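Local coordinates for protein involved in catabolism of external DNA (Legionella pneumophila subsp. pneumophila, PDB 2OO3) that probably methylates the N6 position of adenine 2030 in 23S ribosomal RNA, using S-adenosyl-L-methionine as the methyl donor, at residues S78-Y83 / E258-Y263; D72-P77 / V86-N91. One frame throughout, in Å; residues are numbered along the deposited sequence.

Interaction 1: S78-Y83 / E258-Y263. With SO4 (sulfate ion), chain D.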
loop_
_atom_site.group_PDB
_atom_site.type_symbol
_atom_site.label_atom_id
_atom_site.label_comp_id
_atom_site.label_asym_id
_atom_site.label_seq_id
_atom_site.Cartn_x
_atom_site.Cartn_y
_atom_site.Cartn_z
ATOM N N SER A 78 1.972 9.680 16.855
ATOM C CA SER A 78 0.533 9.508 16.645
ATOM C C SER A 78 0.129 9.204 15.214
ATOM O O SER A 78 -0.958 8.681 15.004
ATOM C CB SER A 78 -0.234 10.761 17.133
ATOM O OG SER A 78 0.044 11.850 16.255
ATOM N N LEU A 79 0.967 9.535 14.223
ATOM C CA LEU A 79 0.709 9.135 12.815
ATOM C C LEU A 79 0.564 7.612 12.600
ATOM O O LEU A 79 0.016 7.175 11.574
ATOM C CB LEU A 79 1.807 9.682 11.865
ATOM C CG LEU A 79 1.740 11.203 11.629
ATOM C CD1 LEU A 79 2.886 11.651 10.728
ATOM C CD2 LEU A 79 0.435 11.576 10.987
ATOM N N PHE A 80 1.060 6.839 13.559
ATOM C CA PHE A 80 1.000 5.370 13.559
ATOM C C PHE A 80 -0.257 4.780 14.174
ATOM O O PHE A 80 -0.482 3.557 14.103
ATOM C CB PHE A 80 2.210 4.801 14.288
ATOM C CG PHE A 80 3.527 4.889 13.495
ATOM C CD1 PHE A 80 4.085 3.744 12.900
ATOM C CD2 PHE A 80 4.216 6.110 13.375
ATOM C CE1 PHE A 80 5.312 3.817 12.210
ATOM C CE2 PHE A 80 5.441 6.208 12.666
ATOM C CZ PHE A 80 5.991 5.063 12.074
ATOM N N LEU A 81 -1.093 5.639 14.771
ATOM C CA LEU A 81 -2.251 5.151 15.519
ATOM C C LEU A 81 -3.170 4.247 14.735
ATOM O O LEU A 81 -3.544 3.207 15.234
ATOM C CB LEU A 81 -3.074 6.309 16.139
ATOM C CG LEU A 81 -2.381 7.035 17.294
ATOM C CD1 LEU A 81 -3.186 8.339 17.611
ATOM C CD2 LEU A 81 -2.305 6.125 18.489
ATOM N N GLU A 82 -3.562 4.650 13.537
ATOM C CA GLU A 82 -4.597 3.872 12.802
ATOM C C GLU A 82 -4.017 2.518 12.422
ATOM O O GLU A 82 -4.667 1.481 12.550
ATOM C CB GLU A 82 -5.056 4.620 11.551
ATOM C CG GLU A 82 -5.925 5.880 11.847
ATOM C CD GLU A 82 -5.099 7.196 12.031
ATOM O OE1 GLU A 82 -3.884 7.175 12.358
ATOM O OE2 GLU A 82 -5.697 8.278 11.839
ATOM N N TYR A 83 -2.757 2.536 11.998
ATOM C CA TYR A 83 -2.052 1.309 11.624
ATOM C C TYR A 83 -1.985 0.328 12.786
ATOM O O TYR A 83 -2.366 -0.830 12.657
ATOM C CB TYR A 83 -0.625 1.667 11.157
ATOM C CG TYR A 83 0.258 0.487 10.744
ATOM C CD1 TYR A 83 -0.069 -0.308 9.624
ATOM C CD2 TYR A 83 1.425 0.205 11.430
ATOM C CE1 TYR A 83 0.737 -1.374 9.229
ATOM C CE2 TYR A 83 2.244 -0.868 11.048
ATOM C CZ TYR A 83 1.910 -1.636 9.933
ATOM O OH TYR A 83 2.727 -2.692 9.547
ATOM N N GLU A 258 11.117 8.871 8.680
ATOM C CA GLU A 258 12.174 9.111 9.676
ATOM C C GLU A 258 12.062 8.135 10.820
ATOM O O GLU A 258 13.067 7.563 11.244
ATOM C CB GLU A 258 12.094 10.502 10.296
ATOM C CG GLU A 258 12.261 11.678 9.374
ATOM C CD GLU A 258 12.339 12.961 10.203
ATOM O OE1 GLU A 258 12.228 14.064 9.625
ATOM O OE2 GLU A 258 12.520 12.834 11.453
ATOM N N THR A 259 10.847 7.970 11.361
ATOM C CA THR A 259 10.629 6.991 12.437
ATOM C C THR A 259 11.044 5.566 12.038
ATOM O O THR A 259 11.740 4.874 12.797
ATOM C CB THR A 259 9.160 7.006 12.951
ATOM O OG1 THR A 259 8.835 8.336 13.346
ATOM C CG2 THR A 259 8.990 6.123 14.138
ATOM N N LEU A 260 10.620 5.121 10.860
ATOM C CA LEU A 260 10.958 3.758 10.406
ATOM C C LEU A 260 12.483 3.487 10.273
ATOM O O LEU A 260 12.969 2.374 10.551
ATOM C CB LEU A 260 10.215 3.441 9.096
ATOM C CG LEU A 260 8.684 3.375 9.261
ATOM C CD1 LEU A 260 8.078 3.030 7.918
ATOM C CD2 LEU A 260 8.305 2.297 10.333
ATOM N N THR A 261 13.237 4.491 9.839
ATOM C CA THR A 261 14.682 4.318 9.706
ATOM C C THR A 261 15.327 4.158 11.084
ATOM O O THR A 261 16.462 3.700 11.155
ATOM C CB THR A 261 15.380 5.465 8.968
ATOM O OG1 THR A 261 15.228 6.683 9.702
ATOM C CG2 THR A 261 14.812 5.660 7.562
ATOM N N THR A 262 14.630 4.518 12.166
ATOM C CA THR A 262 15.164 4.233 13.505
ATOM C C THR A 262 14.943 2.761 13.916
ATOM O O THR A 262 15.593 2.281 14.829
ATOM C CB THR A 262 14.609 5.170 14.613
ATOM O OG1 THR A 262 13.241 4.853 14.911
ATOM C CG2 THR A 262 14.723 6.648 14.207
ATOM N N TYR A 263 14.023 2.060 13.245
ATOM C CA TYR A 263 13.766 0.637 13.511
ATOM C C TYR A 263 14.450 -0.290 12.508
ATOM O O TYR A 263 14.888 -1.369 12.862
ATOM C CB TYR A 263 12.248 0.346 13.558
ATOM C CG TYR A 263 11.543 1.033 14.711
ATOM C CD1 TYR A 263 11.559 0.477 15.991
ATOM C CD2 TYR A 263 10.874 2.242 14.525
ATOM C CE1 TYR A 263 10.936 1.110 17.056
ATOM C CE2 TYR A 263 10.248 2.899 15.594
ATOM C CZ TYR A 263 10.271 2.327 16.845
ATOM O OH TYR A 263 9.630 2.956 17.905
HETATM S S SO4 D . 3.253 12.808 18.638
HETATM O O1 SO4 D . 3.938 13.071 19.902
HETATM O O2 SO4 D . 2.749 11.443 18.709
HETATM O O3 SO4 D . 2.141 13.749 18.475
HETATM O O4 SO4 D . 4.173 12.958 17.511
#

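Interaction 2: D72-P77 / V86-N91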
loop_
_atom_site.group_PDB
_atom_site.type_symbol
_atom_site.label_atom_id
_atom_site.label_comp_id
_atom_site.label_asym_id
_atom_site.label_seq_id
_atom_site.Cartn_x
_atom_site.Cartn_y
_atom_site.Cartn_z
ATOM N N ASP A 72 7.498 -1.792 20.086
ATOM C CA ASP A 72 7.707 -0.432 20.594
ATOM C C ASP A 72 6.521 0.494 20.398
ATOM O O ASP A 72 6.692 1.720 20.386
ATOM C CB ASP A 72 8.929 0.208 19.932
ATOM C CG ASP A 72 9.590 1.251 20.819
ATOM O OD1 ASP A 72 9.508 1.102 22.059
ATOM O OD2 ASP A 72 10.188 2.205 20.276
ATOM N N ARG A 73 5.323 -0.072 20.266
ATOM C CA ARG A 73 4.174 0.703 19.804
ATOM C C ARG A 73 3.806 1.905 20.704
ATOM O O ARG A 73 3.277 2.912 20.214
ATOM C CB ARG A 73 2.960 -0.199 19.568
ATOM C CG ARG A 73 2.410 -0.876 20.791
ATOM C CD ARG A 73 1.463 -2.008 20.389
ATOM N NE ARG A 73 0.989 -2.785 21.533
ATOM C CZ ARG A 73 1.632 -3.812 22.083
ATOM N NH1 ARG A 73 2.813 -4.203 21.623
ATOM N NH2 ARG A 73 1.095 -4.452 23.117
ATOM N N GLU A 74 4.097 1.789 22.006
ATOM C CA GLU A 74 3.748 2.831 22.967
ATOM C C GLU A 74 4.662 4.035 22.838
ATOM O O GLU A 74 4.413 5.079 23.426
ATOM C CB GLU A 74 3.727 2.264 24.404
ATOM C CG GLU A 74 2.595 1.236 24.630
ATOM C CD GLU A 74 1.193 1.831 24.455
ATOM O OE1 GLU A 74 0.972 2.945 24.995
ATOM O OE2 GLU A 74 0.318 1.204 23.784
ATOM N N ASN A 75 5.700 3.900 22.032
ATOM C CA ASN A 75 6.616 4.978 21.772
ATOM C C ASN A 75 6.503 5.580 20.370
ATOM O O ASN A 75 7.363 6.375 19.962
ATOM C CB ASN A 75 8.038 4.489 22.042
ATOM C CG ASN A 75 8.270 4.197 23.526
ATOM O OD1 ASN A 75 8.543 5.111 24.292
ATOM N ND2 ASN A 75 8.146 2.918 23.933
ATOM N N LEU A 76 5.469 5.200 19.622
ATOM C CA LEU A 76 5.385 5.641 18.235
ATOM C C LEU A 76 4.684 7.002 18.155
ATOM O O LEU A 76 3.824 7.300 18.986
ATOM C CB LEU A 76 4.636 4.607 17.380
ATOM C CG LEU A 76 5.337 3.274 17.070
ATOM C CD1 LEU A 76 4.348 2.337 16.369
ATOM C CD2 LEU A 76 6.661 3.429 16.224
ATOM N N PRO A 77 5.049 7.824 17.157
ATOM C CA PRO A 77 4.317 9.060 16.902
ATOM C C PRO A 77 2.869 8.748 16.546
ATOM O O PRO A 77 2.569 7.659 16.026
ATOM C CB PRO A 77 5.053 9.672 15.693
ATOM C CG PRO A 77 6.439 9.000 15.694
ATOM C CD PRO A 77 6.167 7.626 16.209
ATOM N N VAL A 86 -5.366 -1.350 13.995
ATOM C CA VAL A 86 -5.831 -2.507 13.204
ATOM C C VAL A 86 -5.067 -3.804 13.564
ATOM O O VAL A 86 -5.659 -4.908 13.641
ATOM C CB VAL A 86 -5.764 -2.216 11.676
ATOM C CG1 VAL A 86 -6.145 -3.439 10.853
ATOM C CG2 VAL A 86 -6.672 -1.062 11.325
ATOM N N ILE A 87 -3.758 -3.680 13.760
ATOM C CA ILE A 87 -2.934 -4.823 14.144
ATOM C C ILE A 87 -3.345 -5.314 15.547
ATOM O O ILE A 87 -3.384 -6.527 15.816
ATOM C CB ILE A 87 -1.444 -4.456 14.089
ATOM C CG1 ILE A 87 -1.044 -4.179 12.628
ATOM C CG2 ILE A 87 -0.530 -5.594 14.619
ATOM C CD1 ILE A 87 0.047 -3.292 12.562
ATOM N N LYS A 88 -3.645 -4.365 16.425
ATOM C CA LYS A 88 -4.178 -4.699 17.759
ATOM C C LYS A 88 -5.486 -5.485 17.618
ATOM O O LYS A 88 -5.672 -6.504 18.288
ATOM C CB LYS A 88 -4.422 -3.410 18.555
ATOM C CG LYS A 88 -4.693 -3.644 20.045
ATOM C CD LYS A 88 -4.631 -2.295 20.849
ATOM C CE LYS A 88 -3.215 -1.700 20.934
ATOM N NZ LYS A 88 -3.228 -0.330 21.633
ATOM N N GLN A 89 -6.376 -5.018 16.736
ATOM C CA GLN A 89 -7.721 -5.578 16.593
ATOM C C GLN A 89 -7.685 -7.000 16.126
ATOM O O GLN A 89 -8.413 -7.842 16.647
ATOM C CB GLN A 89 -8.512 -4.804 15.544
ATOM C CG GLN A 89 -9.968 -5.264 15.437
ATOM C CD GLN A 89 -10.546 -4.908 14.117
ATOM O OE1 GLN A 89 -10.343 -5.607 13.150
ATOM N NE2 GLN A 89 -11.242 -3.784 14.058
ATOM N N ILE A 90 -6.872 -7.270 15.100
ATOM C CA ILE A 90 -6.854 -8.616 14.496
ATOM C C ILE A 90 -6.258 -9.685 15.462
ATOM O O ILE A 90 -6.596 -10.878 15.382
ATOM C CB ILE A 90 -6.146 -8.598 13.083
ATOM C CG1 ILE A 90 -6.460 -9.867 12.257
ATOM C CG2 ILE A 90 -4.662 -8.427 13.217
ATOM C CD1 ILE A 90 -6.054 -9.710 10.754
ATOM N N ASN A 91 -5.377 -9.254 16.362
ATOM C CA ASN A 91 -4.664 -10.157 17.237
ATOM C C ASN A 91 -5.363 -10.322 18.578
ATOM O O ASN A 91 -5.823 -9.320 19.140
ATOM C CB ASN A 91 -3.253 -9.634 17.473
ATOM C CG ASN A 91 -2.344 -9.991 16.355
ATOM O OD1 ASN A 91 -2.028 -11.157 16.201
ATOM N ND2 ASN A 91 -1.954 -9.009 15.527
#

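Interaction 1: S78-Y83 / E258-Y263
In the packing between the 3-10 turn that leads into helix 81-90, in the helical region inserted in this Rossmann-like methyltransferase, and the last helix, 249-263, the ring of Phe80 reaches across to Thr259 and Leu260. The backbones stay well apart, the nearest CA atoms being those of Phe80 and Thr259 at 9.8 Å, and the phenyl group extends over the interval. CG of Phe80 lies anti to its own carbonyl carbon (chi1 -74°), which directs the ring at the helix. CE2 and CZ rest against CB and CG2 of Thr259, with CZ 3.8 Å from CG2 and the methyl approaching the ring obliquely, while CD2 of Leu260 sits at the ring edge, in plane, 3.8 Å from CE1. Thr259 keeps OG1 for its own helix, where it bonds to the carbonyl of Leu255. The carbonyl O of Thr259 in turn accepts from both Thr262 N and Thr262 OG1, the latter at 2.6 Å and in the carbonyl plane. Ile21 of helix 14-30 and Val256 also touch the buried Phe80 ring. At the N-terminal end of 78-83, a sulfate, probably from the crystallisation liquor, takes a hydrogen bond from Ser78 N to its O2 (2.7 Å, 148°). This apolar contact packs the 3-10 entry to helix 81-90 against helix 249-263 of the Rossmann-like domain.

Interaction 2: D72-P77 / V86-N91
The 3-10 turn at 73-75 faces the last turns of helix 81-90 across a gap of 10.2 Å between the CA atoms of Arg73 and Lys88, the closest pair, and only long side chains bridge it. Lys88 reaches over from the helix, extended through CB, CG and CD before a bend at chi3 of -69° turns CE toward Arg73 and NZ toward Glu74. CE comes within 4.4 Å of Arg73 NE, meeting the guanidinium obliquely, a loose approach through the methylene that bears the ammonium. The arginine's own polar partner is Trp70, whose carbonyl O accepts from NH1 and whose ring takes part in a cation-pi interaction with it; the side chain of Lys88 touches Trp70 as well. Beyond CE, the ammonium NZ of Lys88 lies 4.4 Å from Glu74 OE2, too far for a salt bridge. Each backbone is braced locally: Asn75 N bonds to Asp72 O at 2.9 Å within the turn, while at the helix end Asn91 ND2 donates back to Ile87 O at 2.9 Å (159°), the acceptor lying close to the amide plane. Asn91 also binds Ser97 and Tyr98 through its side chain, tying the helix end to the chain that follows. Two of the three contacting side chains are exposed. With Lys88 NZ also 4.9 Å from Arg73 NE, the nearby carboxylate of Glu74 may partly offset the repulsion of the like charges; at these distances any electrostatic attraction is probably modest, in a surface contact without a salt bridge.

In the fold
After helix 66-71 the chain passes through the turn and loop of 72-77, runs through 78-83 into helix 81-90, and at 86-91 comes back alongside the turn, so interaction 2 closes a short local loop. Interaction 1 starts inside that loop and closes a far longer one, 78-83 meeting helix 249-263 only after most of the central sheet has been built. The two therefore cross along the sequence, and both draw on helix 81-90. Their centres lie 10 Å apart and they touch directly: Tyr263 OH probably hydrogen-bonds Asp72 OD2, and Leu76 and Pro77 pack on Thr259. Interaction 1 ties this region to helix 249-263, while interaction 2 brings the 72-77 turn near the end of helix 81-90.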